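Local atomic coordinates of endonuclease V isoform X2 (Ciona intestinalis, PDB entry 6OZI), a protein that is an inosine-specific endonuclease of the RNase H clan, probably cleaving nucleic acid near an inosine by metal-ion-dependent hydrolysis, with the eukaryotic enzymes favouring RNA. Residues Asp21-Ser26 against Arg124-Ala129; Val58-Pro63 against Ile229-Lys234; Arg139-Ala144 against Lys215-Cys220; Ile200-Gly205 against Glu211-Ile216. The protein carries 1 engineered substitution. All coordinates share one frame; numbering follows the deposited sequence.

Contact 1 (Asp21-Ser26 against Arg124-Ala129). With nucleotides of chain C.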
loop_
_atom_site.group_PDB
_atom_site.type_symbol
_atom_site.label_atom_id
_atom_site.label_comp_id
_atom_site.label_asym_id
_atom_site.label_seq_id
_atom_site.Cartn_x
_atom_site.Cartn_y
_atom_site.Cartn_z
ATOM N N ASP A 21 38.012 -6.151 7.434
ATOM C CA ASP A 21 38.714 -7.409 7.678
ATOM C C ASP A 21 38.215 -8.139 8.917
ATOM O O ASP A 21 38.628 -9.281 9.149
ATOM C CB ASP A 21 40.232 -7.190 7.787
ATOM C CG ASP A 21 40.660 -6.655 9.148
ATOM O OD1 ASP A 21 39.905 -5.865 9.758
ATOM O OD2 ASP A 21 41.769 -7.012 9.607
ATOM N N LYS A 22 37.339 -7.519 9.706
ATOM C CA LYS A 22 36.760 -8.172 10.868
ATOM C C LYS A 22 35.514 -8.974 10.522
ATOM O O LYS A 22 35.038 -9.750 11.359
ATOM C CB LYS A 22 36.412 -7.133 11.941
ATOM C CG LYS A 22 37.590 -6.265 12.370
ATOM C CD LYS A 22 38.755 -7.106 12.847
ATOM C CE LYS A 22 39.921 -6.226 13.270
ATOM N NZ LYS A 22 40.303 -5.265 12.196
ATOM N N ILE A 23 34.967 -8.799 9.320
ATOM C CA ILE A 23 33.757 -9.520 8.947
ATOM C C ILE A 23 34.113 -10.973 8.675
ATOM O O ILE A 23 35.014 -11.269 7.880
ATOM C CB ILE A 23 33.104 -8.858 7.727
ATOM C CG1 ILE A 23 32.652 -7.446 8.096
ATOM C CG2 ILE A 23 31.927 -9.674 7.239
ATOM C CD1 ILE A 23 32.510 -6.529 6.910
ATOM N N ILE A 24 33.394 -11.889 9.315
ATOM C CA ILE A 24 33.646 -13.321 9.196
ATOM C C ILE A 24 32.543 -13.926 8.340
ATOM O O ILE A 24 31.354 -13.799 8.661
ATOM C CB ILE A 24 33.734 -14.004 10.568
ATOM C CG1 ILE A 24 34.944 -13.471 11.333
ATOM C CG2 ILE A 24 33.835 -15.507 10.402
ATOM C CD1 ILE A 24 35.063 -14.000 12.752
ATOM N N ARG A 25 32.937 -14.568 7.244
ATOM C CA ARG A 25 32.003 -15.148 6.286
ATOM C C ARG A 25 32.064 -16.670 6.292
ATOM O O ARG A 25 31.903 -17.323 5.259
ATOM C CB ARG A 25 32.264 -14.598 4.889
ATOM C CG ARG A 25 31.904 -13.140 4.793
ATOM C CD ARG A 25 32.184 -12.596 3.429
ATOM N NE ARG A 25 33.602 -12.691 3.087
ATOM C CZ ARG A 25 34.073 -13.415 2.078
ATOM N NH1 ARG A 25 33.238 -14.099 1.308
ATOM N NH2 ARG A 25 35.375 -13.446 1.828
ATOM N N SER A 26 32.293 -17.240 7.468
ATOM C CA SER A 26 32.286 -18.679 7.674
ATOM C C SER A 26 31.416 -18.999 8.883
ATOM O O SER A 26 31.088 -18.121 9.688
ATOM C CB SER A 26 33.707 -19.227 7.875
ATOM O OG SER A 26 34.527 -18.954 6.751
ATOM N N ARG A 124 33.084 -1.635 -0.518
ATOM C CA ARG A 124 34.221 -1.884 0.357
ATOM C C ARG A 124 34.001 -3.113 1.238
ATOM O O ARG A 124 34.633 -3.241 2.289
ATOM C CB ARG A 124 34.530 -0.645 1.200
ATOM C CG ARG A 124 35.234 0.487 0.425
ATOM C CD ARG A 124 35.204 1.823 1.184
ATOM N NE ARG A 124 33.841 2.306 1.412
ATOM C CZ ARG A 124 33.144 3.056 0.558
ATOM N NH1 ARG A 124 33.668 3.423 -0.607
ATOM N NH2 ARG A 124 31.912 3.435 0.871
ATOM N N ARG A 125 33.116 -4.021 0.816
ATOM C CA ARG A 125 32.889 -5.305 1.486
ATOM C C ARG A 125 32.478 -5.126 2.945
ATOM O O ARG A 125 32.851 -5.913 3.815
ATOM C CB ARG A 125 34.123 -6.201 1.378
ATOM C CG ARG A 125 34.586 -6.448 -0.048
ATOM C CD ARG A 125 33.486 -7.081 -0.906
ATOM N NE ARG A 125 34.032 -7.550 -2.176
ATOM C CZ ARG A 125 34.043 -6.836 -3.299
ATOM N NH1 ARG A 125 33.517 -5.613 -3.325
ATOM N NH2 ARG A 125 34.582 -7.348 -4.400
ATOM N N CYS A 126 31.663 -4.113 3.209
ATOM C CA CYS A 126 31.261 -3.765 4.562
ATOM C C CYS A 126 29.876 -3.116 4.535
ATOM O O CYS A 126 29.685 -1.981 4.978
ATOM C CB CYS A 126 32.303 -2.842 5.192
ATOM S SG CYS A 126 32.050 -2.452 6.947
ATOM N N GLY A 127 28.883 -3.832 4.004
ATOM C CA GLY A 127 27.524 -3.332 4.020
ATOM C C GLY A 127 26.945 -3.346 5.427
ATOM O O GLY A 127 27.521 -3.903 6.365
ATOM N N ALA A 128 25.760 -2.736 5.559
ATOM C CA ALA A 128 25.175 -2.497 6.879
ATOM C C ALA A 128 24.968 -3.789 7.658
ATOM O O ALA A 128 25.185 -3.821 8.873
ATOM C CB ALA A 128 23.854 -1.734 6.746
ATOM N N ALA A 129 24.566 -4.870 6.984
ATOM C CA ALA A 129 24.337 -6.127 7.694
ATOM C C ALA A 129 25.624 -6.617 8.354
ATOM O O ALA A 129 25.631 -7.026 9.525
ATOM C CB ALA A 129 23.782 -7.179 6.738
ATOM P P DI C 5 20.232 1.476 -4.043
ATOM O OP1 DI C 5 19.171 1.241 -5.083
ATOM O OP2 DI C 5 20.000 2.754 -3.276
ATOM O "O5'" DI C 5 20.378 0.168 -3.050
ATOM C "C5'" DI C 5 20.081 -1.121 -3.522
ATOM C "C4'" DI C 5 19.930 -2.071 -2.346
ATOM O "O4'" DI C 5 21.358 -2.146 -1.585
ATOM C "C3'" DI C 5 19.035 -1.648 -1.474
ATOM O "O3'" DI C 5 18.248 -2.786 -0.896
ATOM C "C2'" DI C 5 19.830 -0.982 -0.324
ATOM C "C1'" DI C 5 21.188 -1.712 -0.357
ATOM N N9 DI C 5 22.240 -0.754 0.020
ATOM C C8 DI C 5 22.685 0.441 -0.397
ATOM N N7 DI C 5 23.700 0.788 0.423
ATOM C C5 DI C 5 23.864 -0.172 1.319
ATOM C C6 DI C 5 24.843 -0.330 2.482
ATOM O O6 DI C 5 25.645 0.504 2.724
ATOM N N1 DI C 5 24.779 -1.494 3.294
ATOM C C2 DI C 5 23.805 -2.510 3.027
ATOM N N3 DI C 5 22.874 -2.351 1.924
ATOM C C4 DI C 5 22.945 -1.137 1.073
#

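Contact 2 (Val58-Pro63 against Ile229-Lys234). Engineered in segment 229-234: Asn233 (natural residue Asp). With nucleotides of chain D.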
loop_
_atom_site.group_PDB
_atom_site.type_symbol
_atom_site.label_atom_id
_atom_site.label_comp_id
_atom_site.label_asym_id
_atom_site.label_seq_id
_atom_site.Cartn_x
_atom_site.Cartn_y
_atom_site.Cartn_z
ATOM N N VAL A 58 12.288 -7.532 16.033
ATOM C CA VAL A 58 11.381 -8.655 16.217
ATOM C C VAL A 58 12.212 -9.912 16.407
ATOM O O VAL A 58 13.369 -9.988 15.990
ATOM C CB VAL A 58 10.420 -8.839 15.022
ATOM C CG1 VAL A 58 9.457 -7.664 14.904
ATOM C CG2 VAL A 58 11.216 -9.010 13.735
ATOM N N VAL A 59 11.612 -10.900 17.067
ATOM C CA VAL A 59 12.174 -12.241 17.145
ATOM C C VAL A 59 11.075 -13.233 16.797
ATOM O O VAL A 59 10.000 -13.217 17.413
ATOM C CB VAL A 59 12.765 -12.566 18.531
ATOM C CG1 VAL A 59 13.401 -13.951 18.511
ATOM C CG2 VAL A 59 13.795 -11.526 18.944
ATOM N N LEU A 60 11.358 -14.105 15.828
ATOM C CA LEU A 60 10.463 -15.166 15.392
ATOM C C LEU A 60 11.109 -16.513 15.676
ATOM O O LEU A 60 12.328 -16.666 15.565
ATOM C CB LEU A 60 10.151 -15.070 13.891
ATOM C CG LEU A 60 9.174 -13.997 13.403
ATOM C CD1 LEU A 60 9.733 -12.592 13.580
ATOM C CD2 LEU A 60 8.811 -14.244 11.949
ATOM N N SER A 61 10.287 -17.493 16.037
ATOM C CA SER A 61 10.811 -18.833 16.244
ATOM C C SER A 61 11.247 -19.440 14.917
ATOM O O SER A 61 10.762 -19.066 13.848
ATOM C CB SER A 61 9.772 -19.729 16.917
ATOM O OG SER A 61 8.582 -19.791 16.152
ATOM N N TYR A 62 12.186 -20.375 14.999
ATOM C CA TYR A 62 12.668 -21.092 13.826
ATOM C C TYR A 62 12.535 -22.583 14.085
ATOM O O TYR A 62 12.981 -23.067 15.124
ATOM C CB TYR A 62 14.125 -20.736 13.517
ATOM C CG TYR A 62 14.589 -21.229 12.161
ATOM C CD1 TYR A 62 14.961 -22.554 11.965
ATOM C CD2 TYR A 62 14.655 -20.364 11.078
ATOM C CE1 TYR A 62 15.370 -23.008 10.714
ATOM C CE2 TYR A 62 15.065 -20.801 9.831
ATOM C CZ TYR A 62 15.425 -22.124 9.655
ATOM O OH TYR A 62 15.838 -22.552 8.416
ATOM N N PRO A 63 11.964 -23.331 13.125
ATOM C CA PRO A 63 11.517 -22.875 11.801
ATOM C C PRO A 63 10.047 -22.470 11.690
ATOM O O PRO A 63 9.580 -22.245 10.574
ATOM C CB PRO A 63 11.775 -24.102 10.931
ATOM C CG PRO A 63 11.489 -25.248 11.864
ATOM C CD PRO A 63 11.888 -24.797 13.250
ATOM N N ILE A 229 12.019 -9.987 8.349
ATOM C CA ILE A 229 12.084 -8.698 7.672
ATOM C C ILE A 229 10.687 -8.121 7.504
ATOM O O ILE A 229 10.434 -6.947 7.810
ATOM C CB ILE A 229 12.790 -8.856 6.318
ATOM C CG1 ILE A 229 14.254 -9.236 6.545
ATOM C CG2 ILE A 229 12.632 -7.604 5.477
ATOM C CD1 ILE A 229 14.946 -9.655 5.309
ATOM N N LYS A 230 9.758 -8.954 7.032
ATOM C CA LYS A 230 8.381 -8.522 6.843
ATOM C C LYS A 230 7.818 -7.925 8.124
ATOM O O LYS A 230 7.200 -6.851 8.111
ATOM C CB LYS A 230 7.534 -9.708 6.368
ATOM C CG LYS A 230 6.046 -9.409 6.286
ATOM C CD LYS A 230 5.220 -10.653 5.960
ATOM C CE LYS A 230 5.591 -11.226 4.600
ATOM N NZ LYS A 230 4.734 -12.398 4.239
ATOM N N MET A 231 8.056 -8.594 9.253
ATOM C CA MET A 231 7.443 -8.150 10.494
ATOM C C MET A 231 8.095 -6.870 11.011
ATOM O O MET A 231 7.393 -5.922 11.390
ATOM C CB MET A 231 7.486 -9.280 11.520
ATOM C CG MET A 231 6.699 -10.480 11.037
ATOM S SD MET A 231 5.005 -9.978 10.692
ATOM C CE MET A 231 4.283 -11.499 10.077
ATOM N N ALA A 232 9.433 -6.813 11.024
ATOM C CA ALA A 232 10.106 -5.595 11.491
ATOM C C ALA A 232 9.690 -4.378 10.666
ATOM O O ALA A 232 9.407 -3.300 11.220
ATOM C CB ALA A 232 11.624 -5.775 11.461
ATOM N N ASN A 233 9.635 -4.541 9.340
ATOM C CA ASN A 233 9.205 -3.451 8.469
ATOM C C ASN A 233 7.765 -3.042 8.768
ATOM O O ASN A 233 7.459 -1.846 8.918
ATOM C CB ASN A 233 9.380 -3.884 7.009
ATOM C CG ASN A 233 8.887 -2.845 6.012
ATOM O OD1 ASN A 233 7.914 -3.078 5.291
ATOM N ND2 ASN A 233 9.547 -1.689 5.973
ATOM N N LYS A 234 6.876 -4.027 8.926
ATOM C CA LYS A 234 5.474 -3.701 9.160
ATOM C C LYS A 234 5.288 -2.925 10.462
ATOM O O LYS A 234 4.712 -1.830 10.461
ATOM C CB LYS A 234 4.608 -4.960 9.150
ATOM C CG LYS A 234 3.152 -4.652 9.514
ATOM C CD LYS A 234 2.226 -5.875 9.456
ATOM C CE LYS A 234 2.656 -6.979 10.395
ATOM N NZ LYS A 234 1.770 -8.169 10.226
ATOM P P DC D 11 1.304 -11.662 3.285
ATOM O OP1 DC D 11 0.924 -12.921 3.963
ATOM O OP2 DC D 11 2.291 -10.734 3.884
ATOM O "O5'" DC D 11 1.855 -12.076 1.864
ATOM C "C5'" DC D 11 2.155 -11.081 0.929
ATOM C "C4'" DC D 11 1.617 -11.462 -0.425
ATOM O "O4'" DC D 11 0.382 -10.770 -0.657
ATOM C "C3'" DC D 11 2.519 -11.080 -1.570
ATOM O "O3'" DC D 11 3.386 -12.149 -1.821
ATOM C "C2'" DC D 11 1.548 -10.867 -2.728
ATOM C "C1'" DC D 11 0.264 -10.444 -2.024
ATOM N N1 DC D 11 -0.066 -8.991 -2.133
ATOM C C2 DC D 11 -0.635 -8.505 -3.306
ATOM O O2 DC D 11 -0.820 -9.287 -4.242
ATOM N N3 DC D 11 -0.962 -7.193 -3.385
ATOM C C4 DC D 11 -0.751 -6.389 -2.348
ATOM N N4 DC D 11 -1.091 -5.100 -2.472
ATOM C C5 DC D 11 -0.172 -6.868 -1.135
ATOM C C6 DC D 11 0.146 -8.165 -1.070
#

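Contact 3 (Arg139-Ala144 against Lys215-Cys220)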
loop_
_atom_site.group_PDB
_atom_site.type_symbol
_atom_site.label_atom_id
_atom_site.label_comp_id
_atom_site.label_asym_id
_atom_site.label_seq_id
_atom_site.Cartn_x
_atom_site.Cartn_y
_atom_site.Cartn_z
ATOM N N ARG A 139 25.493 -12.488 14.820
ATOM C CA ARG A 139 25.422 -13.142 13.523
ATOM C C ARG A 139 24.323 -12.503 12.682
ATOM O O ARG A 139 23.181 -12.372 13.134
ATOM C CB ARG A 139 25.165 -14.636 13.716
ATOM C CG ARG A 139 25.223 -15.471 12.456
ATOM C CD ARG A 139 25.238 -16.958 12.814
ATOM N NE ARG A 139 26.446 -17.344 13.548
ATOM C CZ ARG A 139 26.507 -17.546 14.863
ATOM N NH1 ARG A 139 25.423 -17.403 15.618
ATOM N NH2 ARG A 139 27.661 -17.891 15.427
ATOM N N THR A 140 24.675 -12.087 11.460
ATOM C CA THR A 140 23.747 -11.368 10.598
ATOM C C THR A 140 23.809 -11.866 9.161
ATOM O O THR A 140 24.855 -12.299 8.670
ATOM C CB THR A 140 24.035 -9.870 10.589
ATOM O OG1 THR A 140 25.361 -9.660 10.090
ATOM C CG2 THR A 140 23.915 -9.295 11.985
ATOM N N ILE A 141 22.678 -11.732 8.478
ATOM C CA ILE A 141 22.532 -12.039 7.062
ATOM C C ILE A 141 21.984 -10.799 6.370
ATOM O O ILE A 141 21.094 -10.124 6.902
ATOM C CB ILE A 141 21.599 -13.249 6.854
ATOM C CG1 ILE A 141 22.220 -14.493 7.486
ATOM C CG2 ILE A 141 21.304 -13.457 5.382
ATOM C CD1 ILE A 141 21.259 -15.621 7.668
ATOM N N GLY A 142 22.523 -10.485 5.195
ATOM C CA GLY A 142 22.033 -9.375 4.402
ATOM C C GLY A 142 21.015 -9.853 3.379
ATOM O O GLY A 142 21.279 -10.787 2.617
ATOM N N VAL A 143 19.848 -9.216 3.383
ATOM C CA VAL A 143 18.777 -9.525 2.433
ATOM C C VAL A 143 18.353 -8.217 1.782
ATOM O O VAL A 143 17.775 -7.347 2.448
ATOM C CB VAL A 143 17.573 -10.211 3.090
ATOM C CG1 VAL A 143 16.477 -10.439 2.052
ATOM C CG2 VAL A 143 17.983 -11.517 3.761
ATOM N N ALA A 144 18.620 -8.077 0.487
ATOM C CA ALA A 144 18.291 -6.873 -0.260
ATOM C C ALA A 144 17.177 -7.176 -1.252
ATOM O O ALA A 144 17.159 -8.245 -1.870
ATOM C CB ALA A 144 19.516 -6.329 -0.995
ATOM N N LYS A 215 20.397 -20.792 3.146
ATOM C CA LYS A 215 19.512 -21.793 3.746
ATOM C C LYS A 215 18.586 -21.167 4.783
ATOM O O LYS A 215 17.402 -21.527 4.874
ATOM C CB LYS A 215 20.314 -22.926 4.391
ATOM C CG LYS A 215 20.480 -24.178 3.544
ATOM C CD LYS A 215 21.788 -24.895 3.872
ATOM C CE LYS A 215 21.805 -26.310 3.319
ATOM N NZ LYS A 215 21.028 -26.403 2.055
ATOM N N ILE A 216 19.109 -20.242 5.587
ATOM C CA ILE A 216 18.290 -19.609 6.616
ATOM C C ILE A 216 17.236 -18.708 5.983
ATOM O O ILE A 216 16.086 -18.658 6.436
ATOM C CB ILE A 216 19.190 -18.841 7.600
ATOM C CG1 ILE A 216 20.111 -19.831 8.330
ATOM C CG2 ILE A 216 18.358 -18.023 8.579
ATOM C CD1 ILE A 216 21.110 -19.190 9.263
ATOM N N VAL A 217 17.602 -17.985 4.928
ATOM C CA VAL A 217 16.614 -17.153 4.245
ATOM C C VAL A 217 15.512 -18.023 3.633
ATOM O O VAL A 217 14.324 -17.682 3.697
ATOM C CB VAL A 217 17.315 -16.257 3.204
ATOM C CG1 VAL A 217 16.311 -15.551 2.313
ATOM C CG2 VAL A 217 18.205 -15.223 3.918
ATOM N N LYS A 218 15.882 -19.178 3.066
ATOM C CA LYS A 218 14.879 -20.107 2.543
ATOM C C LYS A 218 13.950 -20.591 3.646
ATOM O O LYS A 218 12.724 -20.627 3.470
ATOM C CB LYS A 218 15.553 -21.300 1.866
ATOM C CG LYS A 218 14.584 -22.305 1.236
ATOM C CD LYS A 218 15.295 -23.137 0.163
ATOM C CE LYS A 218 14.339 -24.017 -0.645
ATOM N NZ LYS A 218 15.016 -24.558 -1.881
ATOM N N GLY A 219 14.521 -20.982 4.791
ATOM C CA GLY A 219 13.708 -21.410 5.917
ATOM C C GLY A 219 12.795 -20.324 6.459
ATOM O O GLY A 219 11.765 -20.623 7.069
ATOM N N CYS A 220 13.157 -19.057 6.255
ATOM C CA CYS A 220 12.344 -17.936 6.709
ATOM C C CYS A 220 11.327 -17.478 5.670
ATOM O O CYS A 220 10.623 -16.499 5.920
ATOM C CB CYS A 220 13.230 -16.745 7.089
ATOM S SG CYS A 220 14.276 -17.003 8.539
#

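Contact 4 (Ile200-Gly205 against Glu211-Ile216)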
loop_
_atom_site.group_PDB
_atom_site.type_symbol
_atom_site.label_atom_id
_atom_site.label_comp_id
_atom_site.label_asym_id
_atom_site.label_seq_id
_atom_site.Cartn_x
_atom_site.Cartn_y
_atom_site.Cartn_z
ATOM N N ILE A 200 15.476 -11.956 -4.737
ATOM C CA ILE A 200 16.067 -11.138 -3.687
ATOM C C ILE A 200 17.534 -11.526 -3.588
ATOM O O ILE A 200 17.960 -12.564 -4.097
ATOM C CB ILE A 200 15.361 -11.283 -2.319
ATOM C CG1 ILE A 200 15.498 -12.712 -1.787
ATOM C CG2 ILE A 200 13.895 -10.851 -2.411
ATOM C CD1 ILE A 200 14.786 -12.948 -0.479
ATOM N N PHE A 201 18.319 -10.681 -2.928
ATOM C CA PHE A 201 19.773 -10.796 -2.980
ATOM C C PHE A 201 20.319 -11.000 -1.576
ATOM O O PHE A 201 20.266 -10.094 -0.739
ATOM C CB PHE A 201 20.361 -9.571 -3.666
ATOM C CG PHE A 201 19.682 -9.258 -4.961
ATOM C CD1 PHE A 201 19.997 -9.970 -6.110
ATOM C CD2 PHE A 201 18.680 -8.296 -5.021
ATOM C CE1 PHE A 201 19.359 -9.699 -7.300
ATOM C CE2 PHE A 201 18.026 -8.030 -6.214
ATOM C CZ PHE A 201 18.362 -8.733 -7.353
ATOM N N VAL A 202 20.846 -12.193 -1.329
ATOM C CA VAL A 202 21.320 -12.600 -0.016
ATOM C C VAL A 202 22.836 -12.528 -0.017
ATOM O O VAL A 202 23.489 -13.072 -0.911
ATOM C CB VAL A 202 20.842 -14.023 0.321
ATOM C CG1 VAL A 202 21.376 -14.470 1.689
ATOM C CG2 VAL A 202 19.334 -14.094 0.264
ATOM N N SER A 203 23.399 -11.870 0.981
ATOM C CA SER A 203 24.838 -11.866 1.162
ATOM C C SER A 203 25.139 -12.190 2.614
ATOM O O SER A 203 24.296 -12.005 3.498
ATOM C CB SER A 203 25.485 -10.521 0.759
ATOM O OG SER A 203 24.839 -9.416 1.366
ATOM N N ALA A 204 26.328 -12.744 2.835
ATOM C CA ALA A 204 26.764 -13.033 4.186
ATOM C C ALA A 204 26.871 -11.738 4.979
ATOM O O ALA A 204 27.367 -10.724 4.480
ATOM C CB ALA A 204 28.109 -13.763 4.161
ATOM N N GLY A 205 26.379 -11.765 6.213
ATOM C CA GLY A 205 26.532 -10.620 7.083
ATOM C C GLY A 205 27.783 -10.724 7.930
ATOM O O GLY A 205 28.800 -10.083 7.653
ATOM N N GLU A 211 26.364 -19.647 2.080
ATOM C CA GLU A 211 25.550 -20.837 1.855
ATOM C C GLU A 211 24.562 -21.059 2.994
ATOM O O GLU A 211 23.365 -21.306 2.767
ATOM C CB GLU A 211 26.471 -22.040 1.702
ATOM C CG GLU A 211 27.382 -21.997 0.474
ATOM C CD GLU A 211 28.622 -21.103 0.570
ATOM O OE1 GLU A 211 28.906 -20.531 1.655
ATOM O OE2 GLU A 211 29.340 -21.020 -0.464
ATOM N N THR A 212 25.054 -20.991 4.231
ATOM C CA THR A 212 24.172 -21.101 5.382
ATOM C C THR A 212 23.201 -19.928 5.427
ATOM O O THR A 212 22.018 -20.104 5.739
ATOM C CB THR A 212 25.002 -21.177 6.664
ATOM O OG1 THR A 212 25.905 -22.294 6.590
ATOM C CG2 THR A 212 24.089 -21.343 7.869
ATOM N N ALA A 213 23.673 -18.732 5.065
ATOM C CA ALA A 213 22.785 -17.577 4.973
ATOM C C ALA A 213 21.606 -17.869 4.053
ATOM O O ALA A 213 20.447 -17.643 4.420
ATOM C CB ALA A 213 23.561 -16.352 4.486
ATOM N N ALA A 214 21.885 -18.400 2.858
ATOM C CA ALA A 214 20.810 -18.705 1.919
ATOM C C ALA A 214 19.862 -19.762 2.476
ATOM O O ALA A 214 18.642 -19.647 2.315
ATOM C CB ALA A 214 21.387 -19.157 0.577
ATOM N N LYS A 215 20.397 -20.792 3.146
ATOM C CA LYS A 215 19.512 -21.793 3.746
ATOM C C LYS A 215 18.586 -21.167 4.783
ATOM O O LYS A 215 17.402 -21.527 4.874
ATOM C CB LYS A 215 20.314 -22.926 4.391
ATOM C CG LYS A 215 20.480 -24.178 3.544
ATOM C CD LYS A 215 21.788 -24.895 3.872
ATOM C CE LYS A 215 21.805 -26.310 3.319
ATOM N NZ LYS A 215 21.028 -26.403 2.055
ATOM N N ILE A 216 19.109 -20.242 5.587
ATOM C CA ILE A 216 18.290 -19.609 6.616
ATOM C C ILE A 216 17.236 -18.708 5.983
ATOM O O ILE A 216 16.086 -18.658 6.436
ATOM C CB ILE A 216 19.190 -18.841 7.600
ATOM C CG1 ILE A 216 20.111 -19.831 8.330
ATOM C CG2 ILE A 216 18.358 -18.023 8.579
ATOM C CD1 ILE A 216 21.110 -19.190 9.263
#

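Contact 1 (Asp21-Ser26 against Arg124-Ala129)
Ile23 reaches across to Arg125 and Cys126 with the tip of its longer branch. CD1 of Ile23 lies 3.2 Å from Arg125 O, a close approach of a methyl group to a carbonyl oxygen. The same methyl is 3.8 Å from Cys126 CA and also touches Cys126 CB, 4.1 Å away. CG1 is anti to the carbonyl carbon of Ile23 (chi1 -64°), which carries the chain toward the turn at Arg125 and Cys126. This is the tight part of the contact. Ser130 and Val134 of helix 128-136 extend the surroundings of Ile23.

The turn leads into that helix, with Gly127 at its N-cap. The inosine DI5 of chain C lies against the start of this helix. Its N1 lies 2.8 Å from Ala128 N and 3.4 Å from Gly127 CA. The methyl CB of Ala128 also touches the base, 3.6 Å from the same N1. The helix start is therefore part of the pocket around the inosine, and Ile23 packs on the turn just before it.

The Arg125 side chain is buried and heads elsewhere. It forms salt bridges with Asp153 and Glu184 and a cation-pi contact with Phe120.

On the solvent side Asp21 and Lys22 are exposed and stay clear of the 124-129 segment. They pair with each other in a salt bridge, in which Lys22 NZ uses the syn lone pair of Asp21 OD1; its modelled length is doubtfully short. Arg25 is exposed too, and its guanidinium group makes a cation-pi contact with Phe120.

Contact 2 (Val58-Pro63 against Ile229-Lys234)
Strand 58-61 and helix 229-234 run nearly antiparallel, at 150°, with their axes 8.4 Å apart and Val58 and Ala232 as the closest pair of CA atoms. Val58 has the largest share of the contact and uses both methyls. CG2 stands between the backbone N and the carbonyl carbon, and CG1 is beside the N (chi1 -66°). This sets the two methyls against Met231 and Ala232. Val58 CG1 lies 4.0 Å from Ala232 CA and 4.2 Å from Met231 CB. Val58 CG2 meets the methyl CB of Ala232 at 4.0 Å. Leu60, two residues on, reaches the helix with one branch only: its CD2 is 4.4 Å from Met231 CG. Beyond CG, Met231 turns from strand 58-61, and its side chain touches Gln67 of strand 67-76. Cutting Val58 back to an alanine removes both methyls and is likely to open a gap beside Ala232 and the CB of Met231.

This is helix-on-sheet packing in an RNase H-like fold. Helix 227-243 lies over strand 52-61, and another part of its surface meets the nucleic acid. Lys230 bends at chi3 (-62°) and gives a hydrogen bond from NZ to OP2 of DC11 of chain D, at 3.0 Å. Glu227 and Thr223 also hold that NZ. Asn233 is an engineered replacement of the natural Asp; its ND2 bonds to Asp42 of strand 37-45.

The chemistry is divided by place. The strand is held by apolar packing, while the charged Lys230 holds a phosphate elsewhere on the helix.

Contact 3 (Arg139-Ala144 against Lys215-Cys220)
Ile141 and Val143 of strand 140-144 pack on Ile216 and Val217 of helix 210-219, a helix laid against the central mixed sheet of the RNase H-like fold. The segment axes are inclined at 65° and pass 10.1 Å apart at their closest. All four residues are buried.

Ile141 can be followed outward. Its CB points toward the helix and splits the chain into two branches. The short branch, CG2, is anti to the backbone N and ends against Val217 CG2 at 3.9 Å. The long branch starts at CG1, which is beside the backbone N (chi1 -64°). CG1 serves as the spacer that carries CD1 to Ile216, the residue before Val217. Ile141 CD1 lands on Ile216 near its branch point, 3.8 Å from CB, with CG2 and CD1 of Ile216 each 3.9 Å away. The tip thus sits in the fork of Ile216, and the two chains cross obliquely. Val112 and Leu114 of strand 112-116 and Val202 of strand 200-206 also touch Ile141, so it is enclosed by the sheet as well as by the helix.

Gly142, between them, has no side chain, and Ile141 and Val143 make the contact. The side chains of Val143 and Val217 come from opposing backbones and lie alongside each other. A single methyl of Val217 serves both strand residues: its CG2 touches Ile141 and also lies 3.7 Å from Val143 CG2.

Contact 4 (Ile200-Gly205 against Glu211-Ile216)
Val202 points its CB toward helix 210-219, and Ala213 points its own CB back at the strand. The end of Val202 CG1 comes up against the flank of the Ala213 methyl: Val202 CG1 is 4.0 Å from Ala213 CB. CG1 is anti to the backbone N of Val202 (chi1 178°), and this turns CG1 to the helix. The same methyl, Val202 CG1, also lies 4.1 Å from Ala214 N, so it rests on the helix backbone as well as on the alanine methyl.

Ala214 is turned differently. Its CB leaves at an angle to the strand, and its methyl touches Tyr192. One alanine therefore faces the valine with its methyl, and the next mainly with its peptide nitrogen. Both are small, which lets the CA atoms of Val202 and Ala214 come within 6.4 Å.

Val202 also touches Val217 of the next helical turn and Ile141 of the neighbouring strand. It is thus held by the helix and by the strand beside it. The CB of Ser203 points away from the helix, and its OG bonds to Gly119 N.

The side-chain packing is apolar and buried. It closes a short strand-loop-helix unit, in which strand 200-206 passes through a few residues into helix 210-219, and the helix folds back over the mixed sheet of the RNase H-like fold.

How the contacts relate
Contacts 3 and 4 are two parts of one layer. Their centres are 5 Å apart, they share Lys215 and Ile216, and their strands are neighbours, with Ala144 N 2.9 Å from Phe201 O. Contact 1 touches both. Ala129 O lies 2.7 Å from Thr140 OG1, a probable hydrogen bond, and Ile23 CG2 lies 3.2 Å from Gly205 O. Contact 2 joins the layer from another direction, where Ile229 CD1 comes 3.5 Å from Val143 CB. Contacts 1 and 2 do not touch: their centres are 23 Å apart, on opposite sides of the chain's centre. Each borders the nucleic acid, contact 1 at the inosine and contact 2 at a phosphate of the other DNA chain.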